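Long-range contacts in acyl-CoA dehydrogenase (Slackia heliotrinireducens, PDB 4RM7), which belongs to the acyl-CoA dehydrogenase family, whose members build each subunit from an N-terminal helical domain, a middle beta domain and a C-terminal helical bundle: residues A[69-74]-A[304-309]; A[245-250]-A[320-325]; A[315-320]-A[378-383]. One frame throughout, in Å; residues are numbered along the deposited sequence.

Contact 1 of 3, residues A[69-74]-A[304-309]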
loop_
_atom_site.group_PDB
_atom_site.type_symbol
_atom_site.label_atom_id
_atom_site.label_comp_id
_atom_site.label_asym_id
_atom_site.label_seq_id
_atom_site.Cartn_x
_atom_site.Cartn_y
_atom_site.Cartn_z
ATOM N N ASP A 69 9.057 30.676 18.499
ATOM C CA ASP A 69 9.391 29.369 19.041
ATOM C C ASP A 69 8.517 28.320 18.347
ATOM O O ASP A 69 7.370 28.076 18.759
ATOM C CB ASP A 69 9.186 29.335 20.555
ATOM C CG ASP A 69 10.134 30.274 21.309
ATOM O OD1 ASP A 69 11.277 30.504 20.840
ATOM O OD2 ASP A 69 9.736 30.780 22.389
ATOM N N LEU A 70 9.064 27.709 17.296
ATOM C CA LEU A 70 8.283 26.861 16.388
ATOM C C LEU A 70 7.701 25.588 17.039
ATOM O O LEU A 70 6.547 25.246 16.795
ATOM C CB LEU A 70 9.134 26.470 15.177
ATOM C CG LEU A 70 8.360 25.836 14.023
ATOM C CD1 LEU A 70 7.250 26.728 13.543
ATOM C CD2 LEU A 70 9.270 25.569 12.883
ATOM N N PHE A 71 8.491 24.892 17.852
ATOM C CA PHE A 71 7.986 23.722 18.555
ATOM C C PHE A 71 6.784 24.110 19.409
ATOM O O PHE A 71 5.781 23.399 19.424
ATOM C CB PHE A 71 9.066 23.084 19.424
ATOM C CG PHE A 71 8.624 21.824 20.112
ATOM C CD1 PHE A 71 8.033 20.793 19.390
ATOM C CD2 PHE A 71 8.797 21.656 21.479
ATOM C CE1 PHE A 71 7.615 19.607 20.024
ATOM C CE2 PHE A 71 8.376 20.472 22.130
ATOM C CZ PHE A 71 7.792 19.448 21.397
ATOM N N ALA A 72 6.875 25.248 20.096
ATOM C CA ALA A 72 5.752 25.733 20.902
ATOM C C ALA A 72 4.514 25.981 20.047
ATOM O O ALA A 72 3.404 25.573 20.405
ATOM C CB ALA A 72 6.135 27.000 21.651
ATOM N N GLN A 73 4.713 26.662 18.923
ATOM C CA GLN A 73 3.641 26.913 17.978
ATOM C C GLN A 73 2.983 25.614 17.509
ATOM O O GLN A 73 1.761 25.532 17.379
ATOM C CB GLN A 73 4.175 27.694 16.785
ATOM C CG GLN A 73 4.384 29.168 17.059
ATOM C CD GLN A 73 5.052 29.867 15.881
ATOM O OE1 GLN A 73 5.872 29.264 15.170
ATOM N NE2 GLN A 73 4.700 31.137 15.661
ATOM N N VAL A 74 3.809 24.605 17.264
ATOM C CA VAL A 74 3.353 23.295 16.852
ATOM C C VAL A 74 2.495 22.616 17.918
ATOM O O VAL A 74 1.445 22.032 17.617
ATOM C CB VAL A 74 4.554 22.418 16.500
ATOM C CG1 VAL A 74 4.210 20.937 16.575
ATOM C CG2 VAL A 74 5.051 22.792 15.133
ATOM N N GLY A 304 10.266 16.850 15.144
ATOM C CA GLY A 304 11.691 16.868 14.823
ATOM C C GLY A 304 12.016 18.091 13.968
ATOM O O GLY A 304 12.957 18.830 14.257
ATOM N N ALA A 305 11.218 18.323 12.924
ATOM C CA ALA A 305 11.451 19.465 12.043
ATOM C C ALA A 305 11.350 20.751 12.847
ATOM O O ALA A 305 12.153 21.659 12.670
ATOM C CB ALA A 305 10.456 19.481 10.866
ATOM N N ALA A 306 10.377 20.814 13.751
ATOM C CA ALA A 306 10.184 22.015 14.547
ATOM C C ALA A 306 11.343 22.253 15.513
ATOM O O ALA A 306 11.801 23.386 15.680
ATOM C CB ALA A 306 8.883 21.944 15.303
ATOM N N ARG A 307 11.820 21.195 16.157
ATOM C CA ARG A 307 12.890 21.368 17.128
ATOM C C ARG A 307 14.200 21.743 16.424
ATOM O O ARG A 307 15.003 22.488 16.983
ATOM C CB ARG A 307 13.056 20.109 17.996
ATOM C CG ARG A 307 11.961 19.923 19.058
ATOM C CD ARG A 307 12.211 18.687 19.944
ATOM N NE ARG A 307 11.679 18.800 21.307
ATOM C CZ ARG A 307 11.085 17.792 21.969
ATOM N NH1 ARG A 307 10.932 16.591 21.405
ATOM N NH2 ARG A 307 10.632 17.972 23.208
ATOM N N GLU A 308 14.401 21.260 15.197
ATOM C CA GLU A 308 15.551 21.691 14.378
ATOM C C GLU A 308 15.612 23.203 14.212
ATOM O O GLU A 308 16.661 23.806 14.395
ATOM C CB GLU A 308 15.517 21.063 12.986
ATOM C CG GLU A 308 16.304 19.789 12.835
ATOM C CD GLU A 308 16.269 19.258 11.404
ATOM O OE1 GLU A 308 15.572 19.852 10.558
ATOM O OE2 GLU A 308 16.955 18.255 11.117
ATOM N N TYR A 309 14.494 23.817 13.843
ATOM C CA TYR A 309 14.475 25.265 13.709
ATOM C C TYR A 309 14.931 25.922 14.990
ATOM O O TYR A 309 15.756 26.821 14.974
ATOM C CB TYR A 309 13.088 25.776 13.365
ATOM C CG TYR A 309 12.771 25.807 11.900
ATOM C CD1 TYR A 309 13.247 26.830 11.077
ATOM C CD2 TYR A 309 11.975 24.818 11.335
ATOM C CE1 TYR A 309 12.937 26.849 9.728
ATOM C CE2 TYR A 309 11.637 24.840 9.994
ATOM C CZ TYR A 309 12.118 25.849 9.199
ATOM O OH TYR A 309 11.781 25.832 7.875
#
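R307 runs beside F71 in the same direction, its chain over one face of the phenylalanine ring. Its CG sits over that face, 4.2 Å from the F71 ring centroid, as a CH-pi contact. Farther out the guanidinium makes an off-centre cation-pi contact above the CE2 and CZ rim, with R307 CZ 4.2 Å from the same centroid and the ring and guanidinium planes 31° apart. Arginine suits this place because its extended run from CG to NE offers the ring an aliphatic stem before the charged head. A306 CB meets the F71 ring at its edge. A306 also suits the closest point of the helices, its methyl lying 3.8 Å from F71 CA. Such a small residue permits axes only 8.3 Å apart. The two helices are roughly antiparallel, at 148°. V74 CG2 touches the A306 methyl, CB, at 3.9 Å. On another flank L70 sends CD2 obliquely against the Y309 ring. The contact joins helix 70-84 of the N-terminal domain to helix 282-311 of the C-terminal bundle. D310 accepts the backbone N-H groups of L70 and F71, while helix 234-270 packs on L70 and V74 through F248 and V247.

Contact 2 of 3, residues A[245-250]-A[320-325]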
loop_
_atom_site.group_PDB
_atom_site.type_symbol
_atom_site.label_atom_id
_atom_site.label_comp_id
_atom_site.label_asym_id
_atom_site.label_seq_id
_atom_site.Cartn_x
_atom_site.Cartn_y
_atom_site.Cartn_z
ATOM N N GLY A 245 4.998 27.321 6.955
ATOM C CA GLY A 245 3.610 27.011 6.654
ATOM C C GLY A 245 3.381 25.513 6.524
ATOM O O GLY A 245 2.318 25.009 6.865
ATOM N N ARG A 246 4.388 24.792 6.036
ATOM C CA ARG A 246 4.298 23.350 5.931
ATOM C C ARG A 246 4.326 22.698 7.310
ATOM O O ARG A 246 3.597 21.738 7.554
ATOM C CB ARG A 246 5.425 22.799 5.069
ATOM C CG ARG A 246 5.337 23.262 3.658
ATOM C CD ARG A 246 6.280 22.560 2.762
ATOM N NE ARG A 246 6.257 23.209 1.457
ATOM C CZ ARG A 246 7.323 23.705 0.852
ATOM N NH1 ARG A 246 8.517 23.608 1.416
ATOM N NH2 ARG A 246 7.191 24.287 -0.324
ATOM N N VAL A 247 5.146 23.224 8.216
ATOM C CA VAL A 247 5.183 22.668 9.562
ATOM C C VAL A 247 3.821 22.858 10.245
ATOM O O VAL A 247 3.260 21.917 10.809
ATOM C CB VAL A 247 6.303 23.284 10.407
ATOM C CG1 VAL A 247 6.366 22.591 11.753
ATOM C CG2 VAL A 247 7.655 23.142 9.673
ATOM N N PHE A 248 3.284 24.066 10.148
ATOM C CA PHE A 248 1.963 24.384 10.661
ATOM C C PHE A 248 0.896 23.454 10.123
ATOM O O PHE A 248 0.078 22.937 10.880
ATOM C CB PHE A 248 1.596 25.823 10.319
ATOM C CG PHE A 248 2.401 26.832 11.059
ATOM C CD1 PHE A 248 3.182 26.446 12.143
ATOM C CD2 PHE A 248 2.389 28.170 10.674
ATOM C CE1 PHE A 248 3.928 27.378 12.828
ATOM C CE2 PHE A 248 3.138 29.115 11.358
ATOM C CZ PHE A 248 3.915 28.724 12.431
ATOM N N THR A 249 0.908 23.244 8.815
ATOM C CA THR A 249 -0.102 22.418 8.178
ATOM C C THR A 249 0.000 20.968 8.633
ATOM O O THR A 249 -1.007 20.294 8.871
ATOM C CB THR A 249 0.016 22.506 6.660
ATOM O OG1 THR A 249 -0.453 23.786 6.252
ATOM C CG2 THR A 249 -0.831 21.462 5.992
ATOM N N CYS A 250 1.226 20.498 8.803
ATOM C CA CYS A 250 1.416 19.131 9.254
ATOM C C CYS A 250 1.014 18.965 10.724
ATOM O O CYS A 250 0.405 17.958 11.090
ATOM C CB CYS A 250 2.859 18.684 8.998
ATOM S SG CYS A 250 3.168 18.503 7.196
ATOM N N ALA A 320 10.700 18.754 3.925
ATOM C CA ALA A 320 10.192 18.086 2.737
ATOM C C ALA A 320 9.715 16.655 3.048
ATOM O O ALA A 320 8.684 16.215 2.538
ATOM C CB ALA A 320 11.266 18.078 1.645
ATOM N N LEU A 321 10.456 15.927 3.876
ATOM C CA LEU A 321 10.096 14.537 4.174
ATOM C C LEU A 321 8.831 14.500 5.031
ATOM O O LEU A 321 7.925 13.731 4.774
ATOM C CB LEU A 321 11.248 13.800 4.874
ATOM C CG LEU A 321 12.515 13.577 4.039
ATOM C CD1 LEU A 321 13.566 12.836 4.851
ATOM C CD2 LEU A 321 12.200 12.826 2.746
HETATM N N MSE A 322 8.787 15.359 6.041
HETATM C CA MSE A 322 7.599 15.600 6.839
HETATM C C MSE A 322 6.367 15.902 5.975
HETATM O O MSE A 322 5.342 15.263 6.116
HETATM C CB MSE A 322 7.864 16.765 7.804
HETATM C CG MSE A 322 6.674 17.173 8.626
HETATM SE SE MSE A 322 6.845 19.009 9.209
HETATM C CE MSE A 322 6.456 19.847 7.478
ATOM N N LYS A 323 6.466 16.865 5.071
ATOM C CA LYS A 323 5.301 17.236 4.269
ATOM C C LYS A 323 4.889 16.116 3.323
ATOM O O LYS A 323 3.728 16.001 2.958
ATOM C CB LYS A 323 5.574 18.521 3.475
ATOM C CG LYS A 323 4.349 19.085 2.768
ATOM C CD LYS A 323 3.184 19.214 3.747
ATOM C CE LYS A 323 2.035 20.038 3.175
ATOM N NZ LYS A 323 1.499 19.477 1.911
ATOM N N TYR A 324 5.845 15.293 2.915
ATOM C CA TYR A 324 5.545 14.198 1.997
ATOM C C TYR A 324 4.718 13.137 2.703
ATOM O O TYR A 324 3.816 12.539 2.127
ATOM C CB TYR A 324 6.844 13.577 1.445
ATOM C CG TYR A 324 6.635 12.447 0.452
ATOM C CD1 TYR A 324 6.342 12.708 -0.874
ATOM C CD2 TYR A 324 6.748 11.118 0.843
ATOM C CE1 TYR A 324 6.158 11.680 -1.791
ATOM C CE2 TYR A 324 6.569 10.065 -0.072
ATOM C CZ TYR A 324 6.273 10.358 -1.381
ATOM O OH TYR A 324 6.078 9.330 -2.286
ATOM N N TYR A 325 5.023 12.917 3.972
ATOM C CA TYR A 325 4.478 11.777 4.654
ATOM C C TYR A 325 3.157 12.073 5.370
ATOM O O TYR A 325 2.228 11.276 5.316
ATOM C CB TYR A 325 5.508 11.234 5.663
ATOM C CG TYR A 325 4.962 10.090 6.498
ATOM C CD1 TYR A 325 4.936 8.778 6.002
ATOM C CD2 TYR A 325 4.453 10.319 7.764
ATOM C CE1 TYR A 325 4.422 7.722 6.764
ATOM C CE2 TYR A 325 3.948 9.262 8.547
ATOM C CZ TYR A 325 3.931 7.971 8.037
ATOM O OH TYR A 325 3.441 6.941 8.814
#
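M322, a selenomethionine here, reaches across to R246, V247 and C250 and makes the largest share of the apolar contact of any residue, where helix 234-270 packs on helix 316-341 in the C-terminal helical domain, their N-to-C directions 37° apart. Its chain leaves the helix with CG anti to the backbone N and bends at the last torsion (chi3 74°), which brings the CE methyl against the backbone of the other helix, 3.4 Å from R246 O. The same M322 CE lies 4.1 Å from V247 CG2, on a branch that crosses the M322 chain at about a right angle, and 3.6 Å from C250 SG. A long, flexible, unbranched residue suits this place, since it can reach the backbone of the facing helix although the axes are 9.7 Å apart. Cysteine suits the facing position: C250 is compact, and its polarisable sulfur meets both M322 and K323.

The second group of contacts uses the aliphatic parts of charged residues. K323 CD packs 3.5 Å from C250 SG, and K323 CG lies 4.0 Å from R246 CD where the two chains cross at about a right angle. More distantly, T249 CG2 faces K323 CE.

The polar ends turn to partners beyond the two helices. K323 NZ donates to the carbonyl oxygens of Y362, A365 and G367; R246 NE bonds to D366 O, and T249 OG1 to D366 OD2.

The chemistry is therefore divided: van der Waals packing joins the helices directly, while R246 NE, T249 OG1 and K323 NZ find partners in a third part of the chain. R246 NE and K323 NZ stay 6.1 Å apart, and the carbonyls around the ammonium probably temper the repulsion between these like charges.

Contact 3 of 3, residues A[315-320]-A[378-383]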
loop_
_atom_site.group_PDB
_atom_site.type_symbol
_atom_site.label_atom_id
_atom_site.label_comp_id
_atom_site.label_asym_id
_atom_site.label_seq_id
_atom_site.Cartn_x
_atom_site.Cartn_y
_atom_site.Cartn_z
ATOM N N LYS A 315 17.077 21.941 8.374
ATOM C CA LYS A 315 17.442 21.401 7.073
ATOM C C LYS A 315 16.187 21.352 6.224
ATOM O O LYS A 315 15.140 20.892 6.688
ATOM C CB LYS A 315 18.047 19.999 7.192
ATOM C CG LYS A 315 19.165 19.860 8.202
ATOM C CD LYS A 315 19.655 18.423 8.305
ATOM C CE LYS A 315 20.865 18.322 9.233
ATOM N NZ LYS A 315 21.890 19.376 8.917
ATOM N N ARG A 316 16.288 21.813 4.981
ATOM C CA ARG A 316 15.163 21.771 4.050
ATOM C C ARG A 316 14.568 20.372 3.908
ATOM O O ARG A 316 13.355 20.214 3.780
ATOM C CB ARG A 316 15.599 22.277 2.681
ATOM C CG ARG A 316 16.019 23.740 2.662
ATOM C CD ARG A 316 15.349 24.492 1.531
ATOM N NE ARG A 316 15.704 23.981 0.200
ATOM C CZ ARG A 316 14.821 23.709 -0.764
ATOM N NH1 ARG A 316 13.516 23.887 -0.550
ATOM N NH2 ARG A 316 15.244 23.251 -1.937
ATOM N N LEU A 317 15.430 19.358 3.936
ATOM C CA LEU A 317 15.013 17.984 3.693
ATOM C C LEU A 317 14.074 17.464 4.767
ATOM O O LEU A 317 13.154 16.702 4.463
ATOM C CB LEU A 317 16.213 17.077 3.615
ATOM C CG LEU A 317 15.887 15.632 3.254
ATOM C CD1 LEU A 317 15.085 15.598 1.943
ATOM C CD2 LEU A 317 17.195 14.904 3.101
ATOM N N SER A 318 14.310 17.860 6.015
ATOM C CA SER A 318 13.424 17.461 7.109
ATOM C C SER A 318 11.992 17.896 6.821
ATOM O O SER A 318 11.058 17.115 6.968
ATOM C CB SER A 318 13.866 18.067 8.439
ATOM O OG SER A 318 15.129 17.595 8.848
ATOM N N VAL A 319 11.834 19.152 6.415
ATOM C CA VAL A 319 10.520 19.723 6.145
ATOM C C VAL A 319 9.884 19.070 4.916
ATOM O O VAL A 319 8.684 18.823 4.877
ATOM C CB VAL A 319 10.627 21.244 5.960
ATOM C CG1 VAL A 319 9.355 21.824 5.330
ATOM C CG2 VAL A 319 10.939 21.910 7.310
ATOM N N ALA A 320 10.700 18.754 3.925
ATOM C CA ALA A 320 10.192 18.086 2.737
ATOM C C ALA A 320 9.715 16.655 3.048
ATOM O O ALA A 320 8.684 16.215 2.538
ATOM C CB ALA A 320 11.266 18.078 1.645
ATOM N N PRO A 378 17.186 15.929 -4.753
ATOM C CA PRO A 378 18.566 16.446 -4.806
ATOM C C PRO A 378 19.199 16.621 -3.422
ATOM O O PRO A 378 20.406 16.399 -3.274
ATOM C CB PRO A 378 18.425 17.805 -5.527
ATOM C CG PRO A 378 16.979 18.111 -5.524
ATOM C CD PRO A 378 16.255 16.806 -5.479
ATOM N N LEU A 379 18.406 16.994 -2.425
ATOM C CA LEU A 379 18.911 17.109 -1.057
ATOM C C LEU A 379 19.361 15.759 -0.498
ATOM O O LEU A 379 20.307 15.684 0.295
ATOM C CB LEU A 379 17.839 17.722 -0.161
ATOM C CG LEU A 379 17.392 19.107 -0.654
ATOM C CD1 LEU A 379 16.239 19.604 0.155
ATOM C CD2 LEU A 379 18.559 20.085 -0.575
ATOM N N ILE A 380 18.674 14.698 -0.916
ATOM C CA ILE A 380 19.039 13.345 -0.526
ATOM C C ILE A 380 20.384 12.948 -1.169
ATOM O O ILE A 380 21.264 12.426 -0.491
ATOM C CB ILE A 380 17.924 12.353 -0.907
ATOM C CG1 ILE A 380 16.702 12.570 0.002
ATOM C CG2 ILE A 380 18.409 10.911 -0.807
ATOM C CD1 ILE A 380 15.475 11.777 -0.415
ATOM N N LEU A 381 20.544 13.238 -2.460
ATOM C CA LEU A 381 21.794 12.998 -3.170
ATOM C C LEU A 381 22.925 13.738 -2.512
ATOM O O LEU A 381 23.983 13.180 -2.246
ATOM C CB LEU A 381 21.687 13.429 -4.627
ATOM C CG LEU A 381 20.909 12.519 -5.581
ATOM C CD1 LEU A 381 21.550 12.553 -6.941
ATOM C CD2 LEU A 381 20.847 11.102 -5.084
ATOM N N GLU A 382 22.674 15.008 -2.248
ATOM C CA GLU A 382 23.602 15.872 -1.544
ATOM C C GLU A 382 23.963 15.266 -0.186
ATOM O O GLU A 382 25.127 15.246 0.208
ATOM C CB GLU A 382 22.964 17.261 -1.414
ATOM C CG GLU A 382 23.797 18.412 -0.871
ATOM C CD GLU A 382 22.934 19.687 -0.714
ATOM O OE1 GLU A 382 22.568 20.049 0.431
ATOM O OE2 GLU A 382 22.589 20.316 -1.742
ATOM N N GLN A 383 22.975 14.726 0.517
ATOM C CA GLN A 383 23.214 14.223 1.870
ATOM C C GLN A 383 24.104 12.980 1.873
ATOM O O GLN A 383 24.926 12.786 2.771
ATOM C CB GLN A 383 21.881 13.928 2.567
ATOM C CG GLN A 383 22.008 13.104 3.831
ATOM C CD GLN A 383 20.668 12.845 4.500
ATOM O OE1 GLN A 383 19.898 13.778 4.761
ATOM N NE2 GLN A 383 20.385 11.575 4.784
#
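Helices 316-320 and 378-383 run at 134° to each other with their axes 10.3 Å apart at closest approach, and L317 and L379 are the residues whose CA atoms come nearest. The two leucines interleave, pointing opposite ways, with L317 CD1 4.1 Å from L379 CB. With CG anti to the backbone N (chi1 -175°), L317 carries its isobutyl group toward the other helix. Both its methyls meet I380 CG1, L317 CD2 at 3.9 Å, and L317 CD2 also approaches the amide oxygen of Q383, 3.4 Å from OE1. Leucine suits this place because its two-methyl fork touches L379, I380 and Q383 at once. L379 in turn places CD1 against R316 CB at 3.7 Å. Bends at chi2 and chi3 of R316 bring the guanidinium round until L379 CD1 lies over one of its faces, at the partly exposed border, where a long chain with a charged end is well placed. The contact packs the start of helix 316-341 on the later part of helix 369-386, within the C-terminal bundle. Helix 234-270 touches R316 through Y239 and E243, and the second subunit packs on I380 through its T289.

From the N terminus, contact 1 opens first, on helix 70-84; the chain runs through further helices and the middle beta domain before helix 282-311 closes a loop of some 230 residues, tying the N-terminal domain to the C-terminal bundle. Contact 2 opens inside that loop but closes beyond it, so contacts 1 and 2 cross. Contact 3 starts after contact 1 has ended and crosses contact 2, with which it shares A320. Contacts 2 and 3 join helices 234-270, 316-341 and 369-386 within the bundle, both using helix 316-341. A305 CB packs on the M322 selenium, V247 on V319, and E308 probably hydrogen-bonds to S318, joining contacts 1 and 3.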